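Local coordinates for listeriolysin O (Listeria monocytogenes, PDB 4CDB), which perforates cholesterol-containing host membranes, changing shape after it binds them and assembling into an oligomeric pore complex, at residues 199-203 with 204-208; 174-177 with 178-182; 420-423 with 424-428. All coordinates share one frame; numbering follows the deposited sequence.

Contact 1: 199-203 with 204-208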
ATOM      1  N   GLY A 199     -15.016  -1.932  -3.111  1.00 49.83           N
ATOM      2  CA  GLY A 199     -16.351  -2.293  -2.672  1.00 55.75           C
ATOM      3  C   GLY A 199     -16.349  -3.461  -1.703  1.00 57.64           C
ATOM      4  O   GLY A 199     -16.971  -3.400  -0.644  1.00 61.34           O
ATOM      5  N   ALA A 200     -15.638  -4.524  -2.069  1.00 55.29           N
ATOM      6  CA  ALA A 200     -15.582  -5.734  -1.257  1.00 56.62           C
ATOM      7  C   ALA A 200     -14.855  -5.492   0.064  1.00 56.28           C
ATOM      8  O   ALA A 200     -15.221  -6.056   1.096  1.00 56.89           O
ATOM      9  CB  ALA A 200     -14.917  -6.860  -2.033  1.00 56.73           C
ATOM     10  N   ILE A 201     -13.826  -4.651   0.022  1.00 53.39           N
ATOM     11  CA  ILE A 201     -13.087  -4.277   1.221  1.00 50.23           C
ATOM     12  C   ILE A 201     -13.983  -3.477   2.162  1.00 47.52           C
ATOM     13  O   ILE A 201     -13.916  -3.628   3.382  1.00 46.78           O
ATOM     14  CB  ILE A 201     -11.838  -3.445   0.865  1.00 50.91           C
ATOM     15  CG1 ILE A 201     -10.907  -4.245  -0.043  1.00 54.56           C
ATOM     16  CG2 ILE A 201     -11.093  -3.021   2.121  1.00 46.53           C
ATOM     17  CD1 ILE A 201      -9.749  -3.435  -0.593  1.00 55.85           C
ATOM     18  N   SER A 202     -14.827  -2.630   1.584  1.00 49.06           N
ATOM     19  CA  SER A 202     -15.733  -1.803   2.369  1.00 51.84           C
ATOM     20  C   SER A 202     -16.829  -2.636   3.034  1.00 55.62           C
ATOM     21  O   SER A 202     -17.414  -2.222   4.032  1.00 55.39           O
ATOM     22  CB  SER A 202     -16.354  -0.716   1.493  1.00 52.36           C
ATOM     23  OG  SER A 202     -17.220   0.109   2.252  1.00 58.98           O
ATOM     24  N   GLU A 203     -17.101  -3.809   2.472  1.00 57.78           N
ATOM     25  CA  GLU A 203     -18.107  -4.710   3.023  1.00 59.38           C
ATOM     26  C   GLU A 203     -17.486  -5.708   3.997  1.00 58.95           C
ATOM     27  O   GLU A 203     -18.193  -6.490   4.636  1.00 59.74           O
ATOM     28  CB  GLU A 203     -18.839  -5.444   1.897  1.00 59.82           C
ATOM     29  CG  GLU A 203     -19.621  -4.528   0.966  1.00 68.85           C
ATOM     30  CD  GLU A 203     -20.010  -5.209  -0.332  1.00 79.83           C
ATOM     31  OE1 GLU A 203     -19.395  -6.242  -0.670  1.00 82.47           O
ATOM     32  OE2 GLU A 203     -20.930  -4.711  -1.015  1.00 85.63           O
ATOM     33  N   GLY A 204     -16.162  -5.677   4.106  1.00 53.86           N
ATOM     34  CA  GLY A 204     -15.448  -6.574   4.997  1.00 51.29           C
ATOM     35  C   GLY A 204     -15.300  -7.968   4.419  1.00 54.24           C
ATOM     36  O   GLY A 204     -14.977  -8.917   5.135  1.00 55.95           O
ATOM     37  N   LYS A 205     -15.531  -8.090   3.116  1.00 58.93           N
ATOM     38  CA  LYS A 205     -15.471  -9.381   2.440  1.00 60.42           C
ATOM     39  C   LYS A 205     -14.035  -9.814   2.160  1.00 64.18           C
ATOM     40  O   LYS A 205     -13.729 -11.007   2.162  1.00 68.39           O
ATOM     41  CB  LYS A 205     -16.266  -9.341   1.131  1.00 62.82           C
ATOM     42  CG  LYS A 205     -17.700  -8.860   1.283  1.00 67.98           C
ATOM     43  CD  LYS A 205     -18.546  -9.836   2.088  1.00 70.65           C
ATOM     44  CE  LYS A 205     -18.812 -11.116   1.311  1.00 73.85           C
ATOM     45  NZ  LYS A 205     -19.707 -12.041   2.061  1.00 72.19           N
ATOM     46  N   MET A 206     -13.155  -8.846   1.919  1.00 63.45           N
ATOM     47  CA  MET A 206     -11.760  -9.154   1.617  1.00 58.94           C
ATOM     48  C   MET A 206     -10.792  -8.075   2.109  1.00 54.81           C
ATOM     49  O   MET A 206     -11.202  -6.969   2.460  1.00 54.86           O
ATOM     50  CB  MET A 206     -11.575  -9.370   0.113  1.00 56.98           C
ATOM     51  CG  MET A 206     -11.768  -8.114  -0.720  1.00 60.22           C
ATOM     52  SD  MET A 206     -11.251  -8.325  -2.433  1.00126.11           S
ATOM     53  CE  MET A 206     -12.221  -9.755  -2.906  1.00 55.51           C
ATOM     54  N   GLN A 207      -9.506  -8.414   2.136  1.00 52.93           N
ATOM     55  CA  GLN A 207      -8.458  -7.465   2.496  1.00 55.21           C
ATOM     56  C   GLN A 207      -7.408  -7.400   1.392  1.00 55.54           C
ATOM     57  O   GLN A 207      -6.931  -8.432   0.919  1.00 54.51           O
ATOM     58  CB  GLN A 207      -7.802  -7.852   3.823  1.00 55.15           C
ATOM     59  CG  GLN A 207      -8.734  -7.796   5.021  1.00 53.66           C
ATOM     60  CD  GLN A 207      -7.996  -7.917   6.339  1.00 56.44           C
ATOM     61  OE1 GLN A 207      -7.318  -6.984   6.772  1.00 52.89           O
ATOM     62  NE2 GLN A 207      -8.121  -9.072   6.983  1.00 60.58           N
ATOM     63  N   GLU A 208      -7.054  -6.187   0.977  1.00 50.49           N
ATOM     64  CA  GLU A 208      -6.089  -6.012  -0.103  1.00 49.31           C
ATOM     65  C   GLU A 208      -4.969  -5.042   0.259  1.00 47.66           C
ATOM     66  O   GLU A 208      -5.185  -4.065   0.973  1.00 44.40           O
ATOM     67  CB  GLU A 208      -6.785  -5.561  -1.391  1.00 50.62           C
ATOM     68  CG  GLU A 208      -7.810  -6.554  -1.916  1.00 58.59           C
ATOM     69  CD  GLU A 208      -8.247  -6.263  -3.340  1.00 64.67           C
ATOM     70  OE1 GLU A 208      -8.481  -5.082  -3.666  1.00 65.15           O
ATOM     71  OE2 GLU A 208      -8.363  -7.223  -4.131  1.00 69.33           O
TER
HETATM   72  O   HOH W   1     -12.225  -5.558   4.550  1.00 59.85           O
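A200 O and I201 O receive the two backbone bonds that finish helix 198-202. K205 N donates to A200 O at 2.9 Å, and G204 N donates to I201 O at 3.1 Å. Positive phi at G204 (79°) together with these two bonds back into the last turn defines a Schellman motif, and the chain leaves it to enter strand 207-222. Residues up to K205 belong to a region, 196-205, that is expected to become a transmembrane beta strand in the pore; the helix end described here is consistent with the soluble form.

Apolar contact follows on one flank of the turn. M206 CG sits between its own backbone N and carbonyl carbon (chi1 68°), which brings it 3.6 Å from A200 CB, and I201 CG1 lies at 4.0 Å from the same M206 CG, the two side chains running at about a right angle. Further out, I201 CD1 touches E208 CB at 3.7 Å, while the carboxylate of E208 is held by N197 N through OE1.

Two polar links of different strength join I201 to M206. One is a weak CA-H...O contact, in which the CA-H of I201 points at M206 O with 157° at the hydrogen. The other is water 1, which bridges the two carbonyls by two full hydrogen bonds, donating to I201 O at 2.8 Å and to M206 O at 2.7 Å. On the surface, E203 CB meets the aliphatic K205 CG at 3.7 Å; their charged ends do not touch.

Contact 2: 174-177 with 178-182. With NA (sodium ion), chain S; NA (sodium ion), chain K; NA (sodium ion), chain H.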
ATOM      1  N   TYR A 174      -7.972   0.959   0.866  1.00 38.68           N
ATOM      2  CA  TYR A 174      -9.305   1.273   1.373  1.00 38.25           C
ATOM      3  C   TYR A 174     -10.089   2.197   0.441  1.00 40.51           C
ATOM      4  O   TYR A 174     -11.303   2.057   0.302  1.00 37.84           O
ATOM      5  CB  TYR A 174      -9.227   1.865   2.781  1.00 40.37           C
ATOM      6  CG  TYR A 174      -8.715   0.886   3.810  1.00 44.59           C
ATOM      7  CD1 TYR A 174      -9.489  -0.196   4.210  1.00 47.05           C
ATOM      8  CD2 TYR A 174      -7.456   1.035   4.374  1.00 43.13           C
ATOM      9  CE1 TYR A 174      -9.025  -1.101   5.146  1.00 45.40           C
ATOM     10  CE2 TYR A 174      -6.983   0.136   5.313  1.00 45.46           C
ATOM     11  CZ  TYR A 174      -7.771  -0.929   5.694  1.00 47.47           C
ATOM     12  OH  TYR A 174      -7.307  -1.827   6.628  1.00 49.62           O
ATOM     13  N   SER A 175      -9.396   3.138  -0.195  1.00 39.62           N
ATOM     14  CA  SER A 175     -10.037   4.025  -1.167  1.00 42.84           C
ATOM     15  C   SER A 175      -9.051   4.511  -2.225  1.00 44.81           C
ATOM     16  O   SER A 175      -7.842   4.544  -1.990  1.00 44.12           O
ATOM     17  CB  SER A 175     -10.702   5.216  -0.471  1.00 40.76           C
ATOM     18  OG  SER A 175      -9.741   6.146  -0.010  1.00 42.73           O
ATOM     19  N   GLU A 176      -9.576   4.884  -3.389  1.00 46.45           N
ATOM     20  CA  GLU A 176      -8.749   5.391  -4.476  1.00 47.36           C
ATOM     21  C   GLU A 176      -7.996   6.644  -4.046  1.00 43.09           C
ATOM     22  O   GLU A 176      -6.796   6.777  -4.291  1.00 39.77           O
ATOM     23  CB  GLU A 176      -9.607   5.698  -5.706  1.00 51.32           C
ATOM     24  CG  GLU A 176      -8.820   6.269  -6.880  1.00 58.41           C
ATOM     25  CD  GLU A 176      -9.711   6.790  -7.994  1.00 70.25           C
ATOM     26  OE1 GLU A 176     -10.381   7.824  -7.788  1.00 73.72           O
ATOM     27  OE2 GLU A 176      -9.738   6.169  -9.077  1.00 74.23           O
ATOM     28  N   SER A 177      -8.707   7.554  -3.391  1.00 38.42           N
ATOM     29  CA  SER A 177      -8.131   8.818  -2.953  1.00 42.34           C
ATOM     30  C   SER A 177      -7.008   8.619  -1.939  1.00 42.35           C
ATOM     31  O   SER A 177      -6.035   9.371  -1.916  1.00 41.60           O
ATOM     32  CB  SER A 177      -9.218   9.715  -2.364  1.00 45.37           C
ATOM     33  OG  SER A 177      -8.680  10.955  -1.952  1.00 50.65           O
ATOM     34  N   GLN A 178      -7.154   7.600  -1.099  1.00 37.41           N
ATOM     35  CA  GLN A 178      -6.128   7.260  -0.121  1.00 34.35           C
ATOM     36  C   GLN A 178      -4.844   6.835  -0.818  1.00 34.29           C
ATOM     37  O   GLN A 178      -3.755   7.291  -0.474  1.00 36.06           O
ATOM     38  CB  GLN A 178      -6.611   6.129   0.787  1.00 36.74           C
ATOM     39  CG  GLN A 178      -5.537   5.573   1.710  1.00 37.60           C
ATOM     40  CD  GLN A 178      -5.646   4.071   1.891  1.00 42.21           C
ATOM     41  OE1 GLN A 178      -6.407   3.405   1.189  1.00 42.29           O
ATOM     42  NE2 GLN A 178      -4.882   3.530   2.832  1.00 40.23           N
ATOM     43  N   LEU A 179      -4.982   5.959  -1.806  1.00 29.66           N
ATOM     44  CA  LEU A 179      -3.828   5.427  -2.520  1.00 35.86           C
ATOM     45  C   LEU A 179      -3.207   6.456  -3.466  1.00 36.39           C
ATOM     46  O   LEU A 179      -2.012   6.401  -3.753  1.00 38.39           O
ATOM     47  CB  LEU A 179      -4.210   4.146  -3.266  1.00 30.41           C
ATOM     48  CG  LEU A 179      -4.618   2.998  -2.339  1.00 33.10           C
ATOM     49  CD1 LEU A 179      -5.040   1.776  -3.133  1.00 30.45           C
ATOM     50  CD2 LEU A 179      -3.479   2.658  -1.389  1.00 32.88           C
ATOM     51  N   ILE A 180      -4.019   7.395  -3.939  1.00 33.64           N
ATOM     52  CA  ILE A 180      -3.513   8.496  -4.752  1.00 37.04           C
ATOM     53  C   ILE A 180      -2.601   9.395  -3.916  1.00 39.29           C
ATOM     54  O   ILE A 180      -1.568   9.863  -4.390  1.00 33.43           O
ATOM     55  CB  ILE A 180      -4.664   9.310  -5.388  1.00 32.49           C
ATOM     56  CG1 ILE A 180      -5.316   8.507  -6.512  1.00 28.75           C
ATOM     57  CG2 ILE A 180      -4.161  10.627  -5.947  1.00 32.92           C
ATOM     58  CD1 ILE A 180      -6.483   9.212  -7.179  1.00 34.49           C
ATOM     59  N   ALA A 181      -2.973   9.610  -2.660  1.00 36.06           N
ATOM     60  CA  ALA A 181      -2.161  10.417  -1.756  1.00 35.80           C
ATOM     61  C   ALA A 181      -0.827   9.738  -1.450  1.00 39.68           C
ATOM     62  O   ALA A 181       0.150  10.397  -1.097  1.00 39.15           O
ATOM     63  CB  ALA A 181      -2.920  10.697  -0.470  1.00 28.11           C
ATOM     64  N   LYS A 182      -0.794   8.418  -1.600  1.00 43.82           N
ATOM     65  CA  LYS A 182       0.392   7.632  -1.278  1.00 46.35           C
ATOM     66  C   LYS A 182       1.248   7.343  -2.509  1.00 37.30           C
ATOM     67  O   LYS A 182       2.469   7.479  -2.472  1.00 39.02           O
ATOM     68  CB  LYS A 182      -0.022   6.316  -0.616  1.00 53.05           C
ATOM     69  CG  LYS A 182       1.135   5.420  -0.206  1.00 61.46           C
ATOM     70  CD  LYS A 182       1.595   5.713   1.214  1.00 68.19           C
ATOM     71  CE  LYS A 182       2.663   4.724   1.659  1.00 73.33           C
ATOM     72  NZ  LYS A 182       2.632   4.479   3.130  1.00 75.49           N
TER
HETATM   73 NA    NA S1544      -8.554   4.129 -10.052  1.00 73.33          NA
HETATM   74 NA    NA K1536      -3.079   4.724   4.798  1.00 59.59          NA
HETATM   75 NA    NA H1533      -0.573  12.549  -5.019  1.00 54.30          NA
HETATM   76  O   HOH W   2       2.334  12.890  -4.448  1.00 51.30           O
HETATM   77  O   HOH W   3       0.569  13.043  -7.588  1.00 35.19           O
HETATM   78  O   HOH W   4      -8.200   3.622 -12.472  1.00 52.16           O
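Q178 N donates to S175 OG at 3.2 Å with an N-H...O angle of 147°; S175 OG is placed for this between its own backbone N and carbonyl carbon (chi1 74°), and it also lies 3.2 Å from Q178 CB. The Q178 side chain then runs back past the N-terminal end of the helix, where its amide plane is turned 32° from the Y174 ring and sits at the ring's edge. E171 and Y368 belong with Q178 to one sodium site.

S175 is thus the N-cap of helix 176-183, whose first turn is closed by L179 N to S175 O at 3.2 Å. In the pore, residues 176-189 are expected to become a transmembrane beta strand instead.

S177 accepts from A181 N through its backbone O at 3.2 Å, while its buried hydroxyl is hydrogen-bonded to the hydroxyls of Y40 and S366 and to D43 N. E176 O accepts from I180 N at 2.9 Å. The E176 and I180 side chains lie alongside each other, CG to CD1 3.8 Å, and E176 OE2 goes on to bind a second sodium ion at 2.5 Å.

Contact 3: 420-423 with 424-428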
ATOM      1  N   LYS A 420     -34.102 -30.282  33.703  1.00 41.43           N
ATOM      2  CA  LYS A 420     -34.935 -31.441  33.406  1.00 39.68           C
ATOM      3  C   LYS A 420     -34.194 -32.732  33.737  1.00 40.05           C
ATOM      4  O   LYS A 420     -33.046 -32.917  33.341  1.00 41.70           O
ATOM      5  CB  LYS A 420     -35.366 -31.440  31.937  1.00 44.23           C
ATOM      6  CG  LYS A 420     -36.237 -30.257  31.539  1.00 50.91           C
ATOM      7  CD  LYS A 420     -36.653 -30.348  30.076  1.00 59.36           C
ATOM      8  CE  LYS A 420     -37.504 -29.156  29.656  1.00 65.17           C
ATOM      9  NZ  LYS A 420     -37.912 -29.238  28.224  1.00 70.62           N
ATOM     10  N   SER A 421     -34.857 -33.625  34.465  1.00 37.15           N
ATOM     11  CA  SER A 421     -34.250 -34.896  34.851  1.00 36.62           C
ATOM     12  C   SER A 421     -33.999 -35.816  33.658  1.00 37.85           C
ATOM     13  O   SER A 421     -34.912 -36.124  32.891  1.00 43.65           O
ATOM     14  CB  SER A 421     -35.115 -35.600  35.889  1.00 31.52           C
ATOM     15  OG  SER A 421     -35.123 -34.853  37.090  1.00 36.03           O
ATOM     16  N   LYS A 422     -32.756 -36.260  33.514  1.00 29.98           N
ATOM     17  CA  LYS A 422     -32.369 -37.078  32.373  1.00 34.77           C
ATOM     18  C   LYS A 422     -31.802 -38.413  32.832  1.00 35.58           C
ATOM     19  O   LYS A 422     -30.998 -38.464  33.763  1.00 33.46           O
ATOM     20  CB  LYS A 422     -31.325 -36.350  31.526  1.00 37.70           C
ATOM     21  CG  LYS A 422     -31.759 -34.982  31.014  1.00 34.36           C
ATOM     22  CD  LYS A 422     -32.930 -35.092  30.048  1.00 39.46           C
ATOM     23  CE  LYS A 422     -33.307 -33.730  29.476  1.00 41.25           C
ATOM     24  NZ  LYS A 422     -34.459 -33.823  28.532  1.00 43.72           N
ATOM     25  N   LEU A 423     -32.226 -39.489  32.177  1.00 37.14           N
ATOM     26  CA  LEU A 423     -31.695 -40.818  32.457  1.00 38.45           C
ATOM     27  C   LEU A 423     -30.717 -41.230  31.362  1.00 39.09           C
ATOM     28  O   LEU A 423     -30.839 -40.797  30.216  1.00 37.91           O
ATOM     29  CB  LEU A 423     -32.826 -41.848  32.537  1.00 39.81           C
ATOM     30  CG  LEU A 423     -33.881 -41.690  33.632  1.00 44.26           C
ATOM     31  CD1 LEU A 423     -34.864 -42.853  33.613  1.00 46.57           C
ATOM     32  CD2 LEU A 423     -33.212 -41.584  34.986  1.00 42.83           C
ATOM     33  N   ALA A 424     -29.743 -42.061  31.718  1.00 39.21           N
ATOM     34  CA  ALA A 424     -28.840 -42.637  30.729  1.00 44.46           C
ATOM     35  C   ALA A 424     -29.639 -43.625  29.887  1.00 45.52           C
ATOM     36  O   ALA A 424     -30.544 -44.280  30.406  1.00 47.58           O
ATOM     37  CB  ALA A 424     -27.685 -43.338  31.422  1.00 47.30           C
ATOM     38  N   HIS A 425     -29.322 -43.743  28.597  1.00 46.71           N
ATOM     39  CA  HIS A 425     -28.228 -43.022  27.960  1.00 49.02           C
ATOM     40  C   HIS A 425     -28.750 -41.772  27.257  1.00 52.16           C
ATOM     41  O   HIS A 425     -29.585 -41.861  26.357  1.00 60.17           O
ATOM     42  CB  HIS A 425     -27.519 -43.940  26.960  1.00 53.90           C
ATOM     43  CG  HIS A 425     -26.336 -43.313  26.291  1.00 59.52           C
ATOM     44  ND1 HIS A 425     -26.185 -43.285  24.921  1.00 65.99           N
ATOM     45  CD2 HIS A 425     -25.245 -42.697  26.803  1.00 60.05           C
ATOM     46  CE1 HIS A 425     -25.053 -42.677  24.618  1.00 65.41           C
ATOM     47  NE2 HIS A 425     -24.463 -42.309  25.741  1.00 64.32           N
ATOM     48  N   PHE A 426     -28.254 -40.610  27.671  1.00 46.35           N
ATOM     49  CA  PHE A 426     -28.733 -39.346  27.129  1.00 49.46           C
ATOM     50  C   PHE A 426     -27.670 -38.633  26.294  1.00 47.25           C
ATOM     51  O   PHE A 426     -26.534 -38.451  26.736  1.00 43.88           O
ATOM     52  CB  PHE A 426     -29.235 -38.434  28.252  1.00 44.28           C
ATOM     53  CG  PHE A 426     -29.638 -37.066  27.785  1.00 46.30           C
ATOM     54  CD1 PHE A 426     -30.814 -36.880  27.074  1.00 47.51           C
ATOM     55  CD2 PHE A 426     -28.846 -35.964  28.059  1.00 45.91           C
ATOM     56  CE1 PHE A 426     -31.188 -35.620  26.640  1.00 46.86           C
ATOM     57  CE2 PHE A 426     -29.213 -34.701  27.629  1.00 43.44           C
ATOM     58  CZ  PHE A 426     -30.386 -34.529  26.918  1.00 43.77           C
ATOM     59  N   THR A 427     -28.051 -38.242  25.082  1.00 46.98           N
ATOM     60  CA  THR A 427     -27.167 -37.496  24.193  1.00 54.54           C
ATOM     61  C   THR A 427     -27.921 -36.351  23.527  1.00 54.00           C
ATOM     62  O   THR A 427     -29.083 -36.499  23.145  1.00 55.19           O
ATOM     63  CB  THR A 427     -26.558 -38.395  23.099  1.00 59.44           C
ATOM     64  OG1 THR A 427     -27.602 -39.105  22.422  1.00 64.88           O
ATOM     65  CG2 THR A 427     -25.581 -39.390  23.704  1.00 59.41           C
ATOM     66  N   SER A 428     -27.251 -35.212  23.393  1.00 48.56           N
ATOM     67  CA  SER A 428     -27.827 -34.043  22.742  1.00 48.91           C
ATOM     68  C   SER A 428     -26.731 -33.044  22.388  1.00 44.38           C
ATOM     69  O   SER A 428     -25.671 -33.030  23.014  1.00 47.14           O
ATOM     70  CB  SER A 428     -28.874 -33.382  23.643  1.00 54.23           C
ATOM     71  OG  SER A 428     -29.538 -32.331  22.967  1.00 60.08           O
TER
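K422 lays its aliphatic chain over one face of the F426 ring, and its path can be followed atom by atom. CB starts toward the ring, 4.2 Å from F426 CG. CG comes within that distance of no ring atom and serves to link CB to CD. With the bend at chi2 (-65°), CD and CE come over the ring face. CD makes the main contact: it stands 4.0 Å from the ring centroid, which meets the geometry of a CH-pi interaction. Lying 3.9 Å above the plane and 17° off the normal, it is offset toward the rim. CE follows over the far end of the ring, 4.0 Å from F426 CZ. NZ is 4.2 Å from F426 CE1, but its salt bridge is with E417, outside the two segments.

With CG anti to the backbone N (chi1 175°), F426 carries its ring to the K422 side. Its CB meets L423 O at 3.5 Å, where the chain turns through A424 and the cis peptide before H425 to start strand 426-432. That strand pairs with strand 362-385, F426 bonding through its backbone to H385, and the turn lies in the C-terminal beta-sandwich domain of this cholesterol-dependent cytolysin.

The contact is mainly dispersive, with the nearby charge probably polarising the CE and CD hydrogens; that charge is met by a carboxylate, while the hydrocarbon part shields the aromatic face.

From the N terminus the chain reaches contact 2 first, at the start of helix 176-183, just after strand 165-172. It then passes helix 187-194 to contact 1, which joins the end of helix 198-202 to strand 207-222. Each contact closes only a short local turn, and the three follow in series without nesting or crossing. Contacts 1 and 2 meet in space, I201 CG2 lying 3.9 Å from Y174 CD1, so the last turn of helix 198-202 packs against the residue that leads into helix 176-183. Contact 3 stands apart in the C-terminal beta sandwich, leading into strand 426-432, with its centre about 46 Å from that of contact 1 and about 60 Å from that of contact 2.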